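Local coordinates for phosphotriesterase homology protein (Escherichia coli, PDB 1BF6), which hydrolyses phosphorylated glyceryl acetates, and also aromatic acetates and propionates, as a two-zinc enzyme of the phosphotriesterase family, at residues 78-83 with 102-107; 121-126 with 153-158. All coordinates share one frame; numbering follows the deposited sequence.

Contact 1. Residues 78-83 with 102-107; sequences ACTGYY and QEMVDE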
loop_
_atom_site.group_PDB
_atom_site.type_symbol
_atom_site.label_atom_id
_atom_site.label_comp_id
_atom_site.label_asym_id
_atom_site.label_seq_id
_atom_site.Cartn_x
_atom_site.Cartn_y
_atom_site.Cartn_z
ATOM N N ALA A 78 -3.923 -1.402 9.735
ATOM C CA ALA A 78 -3.990 0.054 9.609
ATOM C C ALA A 78 -2.599 0.705 9.525
ATOM O O ALA A 78 -1.595 0.088 9.886
ATOM C CB ALA A 78 -4.788 0.631 10.777
ATOM N N CYS A 79 -2.536 1.945 9.037
ATOM C CA CYS A 79 -1.252 2.642 8.912
ATOM C C CYS A 79 -1.184 4.000 9.621
ATOM O O CYS A 79 -2.184 4.508 10.144
ATOM C CB CYS A 79 -0.904 2.853 7.438
ATOM S SG CYS A 79 -1.926 4.106 6.580
ATOM N N THR A 80 0.025 4.552 9.659
ATOM C CA THR A 80 0.280 5.876 10.240
ATOM C C THR A 80 1.288 6.589 9.344
ATOM O O THR A 80 2.203 5.959 8.799
ATOM C CB THR A 80 0.848 5.818 11.702
ATOM O OG1 THR A 80 1.081 7.162 12.158
ATOM C CG2 THR A 80 2.166 5.048 11.768
ATOM N N GLY A 81 1.106 7.896 9.154
ATOM C CA GLY A 81 2.043 8.645 8.332
ATOM C C GLY A 81 1.449 9.898 7.717
ATOM O O GLY A 81 0.414 10.388 8.170
ATOM N N TYR A 82 2.154 10.448 6.739
ATOM C CA TYR A 82 1.705 11.629 6.002
ATOM C C TYR A 82 1.846 11.301 4.516
ATOM O O TYR A 82 2.819 10.665 4.092
ATOM C CB TYR A 82 2.493 12.883 6.407
ATOM C CG TYR A 82 2.008 13.470 7.723
ATOM C CD1 TYR A 82 2.533 13.033 8.945
ATOM C CD2 TYR A 82 0.994 14.438 7.749
ATOM C CE1 TYR A 82 2.057 13.536 10.155
ATOM C CE2 TYR A 82 0.512 14.953 8.954
ATOM C CZ TYR A 82 1.045 14.496 10.156
ATOM O OH TYR A 82 0.535 14.960 11.351
ATOM N N TYR A 83 0.867 11.752 3.735
ATOM C CA TYR A 83 0.763 11.458 2.305
ATOM C C TYR A 83 1.797 12.030 1.329
ATOM O O TYR A 83 2.776 11.367 1.011
ATOM C CB TYR A 83 -0.668 11.770 1.872
ATOM C CG TYR A 83 -1.087 11.209 0.530
ATOM C CD1 TYR A 83 -0.476 10.081 -0.009
ATOM C CD2 TYR A 83 -2.103 11.827 -0.200
ATOM C CE1 TYR A 83 -0.864 9.586 -1.247
ATOM C CE2 TYR A 83 -2.502 11.342 -1.427
ATOM C CZ TYR A 83 -1.879 10.226 -1.952
ATOM O OH TYR A 83 -2.261 9.790 -3.197
ATOM N N GLN A 102 7.178 11.237 16.659
ATOM C CA GLN A 102 6.490 10.870 17.894
ATOM C C GLN A 102 5.038 10.492 17.616
ATOM O O GLN A 102 4.498 9.571 18.232
ATOM C CB GLN A 102 6.517 12.027 18.896
ATOM C CG GLN A 102 7.881 12.336 19.491
ATOM C CD GLN A 102 7.857 13.594 20.346
ATOM O OE1 GLN A 102 6.971 14.446 20.205
ATOM N NE2 GLN A 102 8.814 13.704 21.257
ATOM N N GLU A 103 4.389 11.255 16.738
ATOM C CA GLU A 103 3.001 10.995 16.379
ATOM C C GLU A 103 2.871 9.601 15.772
ATOM O O GLU A 103 1.989 8.838 16.156
ATOM C CB GLU A 103 2.507 12.034 15.366
ATOM C CG GLU A 103 1.047 11.815 14.910
ATOM C CD GLU A 103 0.614 12.777 13.804
ATOM O OE1 GLU A 103 1.440 13.599 13.364
ATOM O OE2 GLU A 103 -0.551 12.689 13.362
ATOM N N MET A 104 3.757 9.275 14.833
ATOM C CA MET A 104 3.721 7.965 14.178
ATOM C C MET A 104 3.965 6.843 15.190
ATOM O O MET A 104 3.236 5.858 15.208
ATOM C CB MET A 104 4.721 7.916 13.024
ATOM C CG MET A 104 4.330 8.822 11.847
ATOM S SD MET A 104 5.430 8.699 10.448
ATOM C CE MET A 104 6.245 10.258 10.436
ATOM N N VAL A 105 4.934 7.035 16.090
ATOM C CA VAL A 105 5.225 6.038 17.123
ATOM C C VAL A 105 4.014 5.792 18.038
ATOM O O VAL A 105 3.697 4.643 18.337
ATOM C CB VAL A 105 6.484 6.439 17.984
ATOM C CG1 VAL A 105 6.613 5.513 19.198
ATOM C CG2 VAL A 105 7.748 6.390 17.134
ATOM N N ASP A 106 3.309 6.852 18.453
ATOM C CA ASP A 106 2.150 6.694 19.325
ATOM C C ASP A 106 0.960 6.045 18.610
ATOM O O ASP A 106 0.124 5.411 19.242
ATOM C CB ASP A 106 1.712 8.033 19.915
ATOM C CG ASP A 106 2.721 8.608 20.917
ATOM O OD1 ASP A 106 3.729 7.948 21.257
ATOM O OD2 ASP A 106 2.495 9.751 21.353
ATOM N N GLU A 107 0.849 6.266 17.308
ATOM C CA GLU A 107 -0.247 5.667 16.558
ATOM C C GLU A 107 -0.009 4.159 16.463
ATOM O O GLU A 107 -0.961 3.376 16.457
ATOM C CB GLU A 107 -0.400 6.320 15.182
ATOM C CG GLU A 107 -1.035 7.722 15.270
ATOM C CD GLU A 107 -1.823 8.129 14.021
ATOM O OE1 GLU A 107 -1.370 7.852 12.892
ATOM O OE2 GLU A 107 -2.886 8.757 14.188
HETATM O O HOH W 1 -1.412 9.032 10.366
HETATM O O HOH W 2 -0.751 11.848 10.627
#

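Contact 2. Residues 121-126 with 153-158; sequences IIAEIG and PISTHT. With ZN (zinc ion), chain D; ZN (zinc ion), chain C.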
loop_
_atom_site.group_PDB
_atom_site.type_symbol
_atom_site.label_atom_id
_atom_site.label_comp_id
_atom_site.label_asym_id
_atom_site.label_seq_id
_atom_site.Cartn_x
_atom_site.Cartn_y
_atom_site.Cartn_z
ATOM N N ILE A 121 1.827 -0.356 10.361
ATOM C CA ILE A 121 2.814 -0.007 9.341
ATOM C C ILE A 121 2.846 1.521 9.181
ATOM O O ILE A 121 1.866 2.193 9.505
ATOM C CB ILE A 121 2.449 -0.697 7.961
ATOM C CG1 ILE A 121 3.597 -0.599 6.959
ATOM C CG2 ILE A 121 1.180 -0.077 7.366
ATOM C CD1 ILE A 121 3.437 -1.533 5.751
ATOM N N ILE A 122 4.000 2.053 8.789
ATOM C CA ILE A 122 4.184 3.497 8.557
ATOM C C ILE A 122 3.926 3.591 7.067
ATOM O O ILE A 122 4.756 3.189 6.243
ATOM C CB ILE A 122 5.620 3.950 8.876
ATOM C CG1 ILE A 122 5.913 3.750 10.369
ATOM C CG2 ILE A 122 5.834 5.398 8.413
ATOM C CD1 ILE A 122 7.373 3.593 10.663
ATOM N N ALA A 123 2.804 4.199 6.709
ATOM C CA ALA A 123 2.444 4.181 5.285
ATOM C C ALA A 123 1.305 5.159 4.975
ATOM O O ALA A 123 0.698 5.579 5.934
ATOM C CB ALA A 123 1.843 2.784 5.011
ATOM N N GLU A 124 0.719 5.361 3.793
ATOM C CA GLU A 124 1.451 5.421 2.606
ATOM C C GLU A 124 2.274 6.713 2.537
ATOM O O GLU A 124 1.611 7.756 2.595
ATOM C CB GLU A 124 0.844 5.122 1.209
ATOM C CG GLU A 124 -0.325 6.064 0.851
ATOM C CD GLU A 124 -0.808 5.617 -0.582
ATOM O OE1 GLU A 124 0.174 5.788 -1.243
ATOM O OE2 GLU A 124 -1.973 5.368 -0.365
ATOM N N ILE A 125 3.592 6.643 2.679
ATOM C CA ILE A 125 4.370 7.865 2.657
ATOM C C ILE A 125 4.855 8.122 1.251
ATOM O O ILE A 125 5.581 7.319 0.662
ATOM C CB ILE A 125 5.476 7.870 3.756
ATOM C CG1 ILE A 125 6.508 6.782 3.520
ATOM C CG2 ILE A 125 4.827 7.624 5.142
ATOM C CD1 ILE A 125 7.699 6.877 4.482
ATOM N N GLY A 126 4.377 9.223 0.679
ATOM C CA GLY A 126 4.732 9.517 -0.690
ATOM C C GLY A 126 5.574 10.716 -1.048
ATOM O O GLY A 126 5.893 11.584 -0.226
ATOM N N PRO A 153 7.472 -1.807 9.534
ATOM C CA PRO A 153 7.903 -1.487 8.173
ATOM C C PRO A 153 7.328 -0.198 7.573
ATOM O O PRO A 153 6.379 0.392 8.098
ATOM C CB PRO A 153 7.497 -2.745 7.387
ATOM C CG PRO A 153 6.281 -3.172 8.053
ATOM C CD PRO A 153 6.600 -2.996 9.538
ATOM N N ILE A 154 7.982 0.265 6.523
ATOM C CA ILE A 154 7.591 1.477 5.803
ATOM C C ILE A 154 7.074 1.086 4.412
ATOM O O ILE A 154 7.711 0.312 3.699
ATOM C CB ILE A 154 8.812 2.425 5.669
ATOM C CG1 ILE A 154 9.213 2.932 7.061
ATOM C CG2 ILE A 154 8.539 3.559 4.674
ATOM C CD1 ILE A 154 10.556 3.625 7.093
ATOM N N SER A 155 5.923 1.637 4.040
ATOM C CA SER A 155 5.298 1.375 2.742
ATOM C C SER A 155 5.093 2.727 2.057
ATOM O O SER A 155 4.408 3.597 2.591
ATOM C CB SER A 155 3.966 0.655 2.948
ATOM O OG SER A 155 3.350 0.375 1.704
ATOM N N THR A 156 5.661 2.886 0.868
ATOM C CA THR A 156 5.604 4.168 0.170
ATOM C C THR A 156 4.638 4.344 -1.012
ATOM O O THR A 156 4.030 3.386 -1.485
ATOM C CB THR A 156 7.013 4.559 -0.333
ATOM O OG1 THR A 156 7.279 3.895 -1.573
ATOM C CG2 THR A 156 8.107 4.172 0.698
ATOM N N HIS A 157 4.542 5.592 -1.476
ATOM C CA HIS A 157 3.743 5.991 -2.644
ATOM C C HIS A 157 4.701 6.672 -3.611
ATOM O O HIS A 157 5.351 7.659 -3.242
ATOM C CB HIS A 157 2.641 7.016 -2.270
ATOM C CG HIS A 157 2.095 7.811 -3.437
ATOM N ND1 HIS A 157 0.809 7.632 -3.896
ATOM C CD2 HIS A 157 2.666 8.831 -4.126
ATOM C CE1 HIS A 157 0.626 8.535 -4.841
ATOM N NE2 HIS A 157 1.718 9.286 -5.019
ATOM N N THR A 158 4.865 6.117 -4.807
ATOM C CA THR A 158 5.676 6.790 -5.806
ATOM C C THR A 158 4.634 7.346 -6.780
ATOM O O THR A 158 3.641 6.675 -7.090
ATOM C CB THR A 158 6.690 5.880 -6.578
ATOM O OG1 THR A 158 6.005 4.827 -7.269
ATOM C CG2 THR A 158 7.753 5.318 -5.640
HETATM ZN ZN ZN D . -0.501 5.860 -3.336
HETATM ZN ZN ZN C . -3.147 4.227 -2.090
#

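Contact 1. Residues 78-83 with 102-107
T80 and M104 mark the closest backbone approach, CA to CA 5.6 Å, where the axis of strand 78-80 passes 8.5 Å from that of helix segment 102-107, nearly antiparallel at 160°. T80 points at the helix, and with OG1 opposite its own backbone N (chi1 179°) the hydroxyl donates to the anti lone pair of E107 OE1, 2.6 Å from OG1. M104 lies beside this bond, CG 3.7 Å from T80 OG1, and its SD reaches G81 CA. G81 has phi/psi angles that by themselves call for glycine. G81 N donates to a water that lies 2.8 Å from E107 OE1 and may donate to it. Y82 OH donates to the syn lone pair of E103 OE1 at 2.6 Å; that oxygen sits at the ring edge, in plane, although ring and carboxylate planes are 76° apart. A phenylalanine here would probably leave E103 OE1 without this donor and H91, the hydroxyl's other partner, without its mate. E107 OE2 forms a salt bridge with R60. Strand 75-80 and the helix 97-109 that follows it form a beta-alpha unit of the TIM barrel: M104 packs on A142 and A146 and Y82 on V139 of helix 134-150, while T80 bonds through its backbone to I121 and A123.

Contact 2. Residues 121-126 with 153-158
I122 and I154 form the first parallel bridge between strands 122-126 and 154-157, whose short axes cross at -41°. I122 N donates to P153 O in a nearly straight bond, and S155 N donates to I122 O. The ladder then slips by one residue: I125, not E124, pairs with T156, with I125 N bonded to S155 O and H157 N to I125 O. This beta bulge contains E124 and the cis peptide before it.

E124 carries the contact to the metals. Its CB lies 4.1 Å from S155 O. CG, placed between the backbone N and carbonyl carbon (chi1 60°), heads toward the zinc pair, and the chain extends from there until CD stands 2.8 Å from the chain D zinc. At the tip the carboxylate splits its oxygens: OE1 binds the chain D zinc at 2.2 Å and OE2 the chain C zinc at 2.4 Å. OE1 also lies against H157 CB and at the edge of the H157 ring, near its plane. The carboxylate thus bridges both ions, as the carboxylated lysine does in phosphotriesterase itself. H157 ND1 joins OE1 on the chain D zinc at 2.3 Å, its ring plane 55° from the carboxylate. The far nitrogen, NE2, is hydrogen-bonded to S159 OG, which probably helps fix the ring's rotation. Opposite H157, a side chain on G126 would run into H157 CB.

On the sheet face away from the metals, I125 CD1 presses tightly on I154 CG2 (3.4 Å). H185 completes the protein ligands of the chain D zinc; H11, H13 and D242 do so for the other. The two strands belong to a beta-alpha-beta unit whose helix 134-150 covers I122 and I125 through A143, while strand 181-183 continues the sheet beyond 154-157.

How the contacts relate
Contact 1 and contact 2 adjoin through strands 75-80 and 122-126, neighbours in the barrel wall, with contact centres 10 Å apart. Two probable hydrogen bonds join them: T80 O to A123 N at 2.8 Å, and Y83 O to G126 N at 2.7 Å. Just before T80, C79 turns its side chain away from helix 97-109 and packs SG 3.1 Å from A123 O. The nearest atoms of the C79 side chain are about 6 Å from the E124 side chain and about 9 Å from a zinc ion. Contact 2 supplies zinc ligands itself, through E124 and H157, whereas the helix side of contact 1 lies outside the same wall. Y83 reaches inward, meeting the H157 ring edge-to-face.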